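Local structure of putative DNA-binding protein (Ralstonia eutropha, 2OBP) at residues T35-A43 / V70-S79. The protein probably binds DNA, as its small winged-helix fold suggests. Residues are numbered along the deposited sequence; the frame is centred on the assembly and turned at random.
Sequences TPWSLPKIA and VEADGRGHAS. With NO3 (nitrate ion), chain C.
Leu39 lays its CD2 branch over the His77-Ala78 backbone of strand 76-79, 3.9 Å from Ala78 CB, while CD1 extends to the hairpin end near Val70 CG1. With chi1 at -53°, CG swings away from the carbonyl carbon, and the two methyls spread along the strand. Ile42, one turn on, brings CD1 to the same methyl, 3.7 Å from Ala78 CB, so two helix side chains close over one small residue; Leu57 and Leu53 of helix 50-62 extend this apolar cluster. Beside it the backbones pair through a single bridge at Ser38 and His77. Ala78 N donates to Trp37 O at 3.2 Å, meeting the carbonyl almost end-on (169°), and Leu39 N donates to Gly76 O at 3.1 Å, tilted 32° from that carbonyl plane. A water accepts from Trp37 N and donates to Ala78 O, continuing the link. With strand 66-70 as the hairpin partner of 76-80, following three helices in the chain, with helix 82-91 after it, this is the winged-helix fold: the segment before helix 39-46 pairs with the edge of the hairpin through this one bridge, in the place where winged helices often carry a short first strand. Ser38 is the N-cap of that helix. Pro36 and His77 run alongside each other, Pro36 CB 3.6 Å from His77 ND1. Where the hairpin turns, Asp73 takes Arg75 N on OD1, an Asx turn, and pairs through OD2 with Arg75 NE at 3.0 Å, nearly in the guanidinium plane. A nitrate, probably from the crystallisation liquor, sits between Pro40 and Arg75, its O1 receiving Gly76 N at 2.7 Å.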
loop_
_atom_site.group_PDB
_atom_site.type_symbol
_atom_site.label_atom_id
_atom_site.label_comp_id
_atom_site.label_asym_id
_atom_site.label_seq_id
_atom_site.Cartn_x
_atom_site.Cartn_y
_atom_site.Cartn_z
ATOM N N THR A 35 -8.449 0.648 -10.575
ATOM C CA THR A 35 -8.624 1.698 -9.579
ATOM C C THR A 35 -7.870 1.370 -8.308
ATOM O O THR A 35 -7.969 0.242 -7.817
ATOM C CB THR A 35 -10.107 1.830 -9.269
ATOM O OG1 THR A 35 -10.794 2.168 -10.474
ATOM C CG2 THR A 35 -10.366 2.873 -8.179
ATOM N N PRO A 36 -7.091 2.336 -7.759
ATOM C CA PRO A 36 -6.370 1.995 -6.520
ATOM C C PRO A 36 -7.336 1.656 -5.407
ATOM O O PRO A 36 -8.378 2.266 -5.313
ATOM C CB PRO A 36 -5.644 3.280 -6.140
ATOM C CG PRO A 36 -5.594 4.097 -7.368
ATOM C CD PRO A 36 -6.790 3.719 -8.196
ATOM N N TRP A 37 -6.944 0.734 -4.546
ATOM C CA TRP A 37 -7.843 0.305 -3.487
ATOM C C TRP A 37 -7.990 1.354 -2.414
ATOM O O TRP A 37 -7.073 2.080 -2.082
ATOM C CB TRP A 37 -7.310 -0.958 -2.840
ATOM C CG TRP A 37 -7.329 -2.194 -3.735
ATOM C CD1 TRP A 37 -7.667 -2.275 -5.051
ATOM C CD2 TRP A 37 -7.028 -3.514 -3.317
ATOM N NE1 TRP A 37 -7.557 -3.585 -5.487
ATOM C CE2 TRP A 37 -7.164 -4.356 -4.433
ATOM C CE3 TRP A 37 -6.590 -4.058 -2.106
ATOM C CZ2 TRP A 37 -6.897 -5.718 -4.369
ATOM C CZ3 TRP A 37 -6.345 -5.401 -2.043
ATOM C CH2 TRP A 37 -6.491 -6.219 -3.163
ATOM N N SER A 38 -9.190 1.420 -1.855
ATOM C CA SER A 38 -9.449 2.288 -0.737
ATOM C C SER A 38 -8.744 1.826 0.529
ATOM O O SER A 38 -8.443 0.647 0.711
ATOM C CB SER A 38 -10.944 2.369 -0.481
ATOM O OG SER A 38 -11.534 1.211 0.118
ATOM N N LEU A 39 -8.489 2.777 1.432
ATOM C CA LEU A 39 -7.736 2.408 2.655
ATOM C C LEU A 39 -8.384 1.267 3.434
ATOM O O LEU A 39 -7.696 0.337 3.839
ATOM C CB LEU A 39 -7.454 3.627 3.532
ATOM C CG LEU A 39 -6.772 4.784 2.828
ATOM C CD1 LEU A 39 -6.536 5.942 3.838
ATOM C CD2 LEU A 39 -5.489 4.384 2.115
ATOM N N PRO A 40 -9.713 1.302 3.650
ATOM C CA PRO A 40 -10.277 0.177 4.420
ATOM C C PRO A 40 -10.119 -1.203 3.765
ATOM O O PRO A 40 -10.058 -2.221 4.464
ATOM C CB PRO A 40 -11.761 0.549 4.514
ATOM C CG PRO A 40 -11.707 2.049 4.426
ATOM C CD PRO A 40 -10.725 2.324 3.382
ATOM N N LYS A 41 -10.163 -1.253 2.447
ATOM C CA LYS A 41 -9.945 -2.472 1.717
ATOM C C LYS A 41 -8.511 -2.977 1.872
ATOM O O LYS A 41 -8.279 -4.182 2.104
ATOM C CB LYS A 41 -10.278 -2.264 0.244
ATOM C CG LYS A 41 -10.162 -3.564 -0.543
ATOM C CD LYS A 41 -10.576 -3.435 -1.981
ATOM C CE LYS A 41 -10.225 -4.689 -2.772
ATOM N NZ LYS A 41 -10.722 -4.612 -4.194
ATOM N N ILE A 42 -7.551 -2.060 1.786
ATOM C CA ILE A 42 -6.151 -2.436 2.022
ATOM C C ILE A 42 -5.986 -2.992 3.451
ATOM O O ILE A 42 -5.328 -4.036 3.654
ATOM C CB ILE A 42 -5.208 -1.227 1.795
ATOM C CG1 ILE A 42 -5.250 -0.713 0.352
ATOM C CG2 ILE A 42 -3.769 -1.604 2.092
ATOM C CD1 ILE A 42 -4.726 0.768 0.141
ATOM N N ALA A 43 -6.568 -2.285 4.429
ATOM C CA ALA A 43 -6.506 -2.701 5.844
ATOM C C ALA A 43 -7.136 -4.061 6.049
ATOM O O ALA A 43 -6.586 -4.923 6.759
ATOM C CB ALA A 43 -7.171 -1.647 6.751
ATOM N N VAL A 70 -5.548 11.229 -0.196
ATOM C CA VAL A 70 -6.700 11.480 0.685
ATOM C C VAL A 70 -7.397 12.818 0.350
ATOM O O VAL A 70 -6.788 13.770 -0.181
ATOM C CB VAL A 70 -6.292 11.408 2.182
ATOM C CG1 VAL A 70 -5.711 9.978 2.529
ATOM C CG2 VAL A 70 -5.281 12.570 2.517
ATOM N N GLU A 71 -8.686 12.872 0.647
ATOM C CA GLU A 71 -9.515 14.053 0.474
ATOM C C GLU A 71 -9.647 14.754 1.815
ATOM O O GLU A 71 -9.045 14.332 2.800
ATOM C CB GLU A 71 -10.913 13.640 -0.045
ATOM C CG GLU A 71 -10.872 13.124 -1.480
ATOM C CD GLU A 71 -12.229 13.185 -2.159
ATOM O OE1 GLU A 71 -13.079 12.298 -1.913
ATOM O OE2 GLU A 71 -12.450 14.146 -2.926
ATOM N N ALA A 72 -10.459 15.802 1.854
ATOM C CA ALA A 72 -10.529 16.685 3.014
ATOM C C ALA A 72 -10.963 15.941 4.276
ATOM O O ALA A 72 -10.513 16.266 5.359
ATOM C CB ALA A 72 -11.438 17.843 2.738
ATOM N N ASP A 73 -11.791 14.909 4.131
ATOM C CA ASP A 73 -12.163 14.103 5.277
ATOM C C ASP A 73 -11.162 13.042 5.712
ATOM O O ASP A 73 -11.442 12.288 6.654
ATOM C CB ASP A 73 -13.531 13.457 5.067
ATOM C CG ASP A 73 -13.534 12.372 4.003
ATOM O OD1 ASP A 73 -12.553 12.194 3.236
ATOM O OD2 ASP A 73 -14.562 11.667 3.966
ATOM N N GLY A 74 -10.018 12.955 5.038
ATOM C CA GLY A 74 -8.965 12.071 5.457
ATOM C C GLY A 74 -9.160 10.691 4.874
ATOM O O GLY A 74 -8.328 9.835 5.078
ATOM N N ARG A 75 -10.237 10.479 4.113
ATOM C CA ARG A 75 -10.450 9.172 3.439
ATOM C C ARG A 75 -9.835 9.181 2.036
ATOM O O ARG A 75 -9.726 10.211 1.387
ATOM C CB ARG A 75 -11.960 8.829 3.357
ATOM C CG ARG A 75 -12.656 8.707 4.685
ATOM C CD ARG A 75 -13.948 7.938 4.532
ATOM N NE ARG A 75 -14.950 8.689 3.801
ATOM C CZ ARG A 75 -16.110 8.165 3.353
ATOM N NH1 ARG A 75 -16.395 6.871 3.512
ATOM N NH2 ARG A 75 -16.969 8.942 2.710
ATOM N N GLY A 76 -9.489 8.005 1.535
ATOM C CA GLY A 76 -8.979 7.909 0.181
ATOM C C GLY A 76 -8.451 6.551 -0.204
ATOM O O GLY A 76 -9.111 5.542 0.087
ATOM N N HIS A 77 -7.314 6.517 -0.896
ATOM C CA HIS A 77 -6.820 5.281 -1.472
ATOM C C HIS A 77 -5.281 5.318 -1.497
ATOM O O HIS A 77 -4.685 6.372 -1.270
ATOM C CB HIS A 77 -7.373 5.039 -2.897
ATOM C CG HIS A 77 -7.184 6.190 -3.830
ATOM N ND1 HIS A 77 -5.999 6.430 -4.500
ATOM C CD2 HIS A 77 -8.041 7.164 -4.205
ATOM C CE1 HIS A 77 -6.151 7.500 -5.267
ATOM N NE2 HIS A 77 -7.362 7.982 -5.082
ATOM N N ALA A 78 -4.687 4.190 -1.794
ATOM C CA ALA A 78 -3.236 4.110 -1.882
ATOM C C ALA A 78 -2.856 3.038 -2.890
ATOM O O ALA A 78 -3.622 2.124 -3.202
ATOM C CB ALA A 78 -2.644 3.778 -0.499
ATOM N N SER A 79 -1.649 3.171 -3.386
ATOM C CA SER A 79 -1.128 2.304 -4.443
ATOM C C SER A 79 0.408 2.408 -4.435
ATOM O O SER A 79 0.950 3.359 -3.876
ATOM C CB SER A 79 -1.642 2.675 -5.831
ATOM O OG SER A 79 -1.517 4.050 -6.119
HETATM N N NO3 C . -10.851 5.561 4.113
HETATM O O1 NO3 C . -10.274 5.807 2.887
HETATM O O2 NO3 C . -10.093 5.740 5.267
HETATM O O3 NO3 C . -12.210 5.141 4.149
HETATM O O HOH W 1 -4.279 -0.142 -4.580
#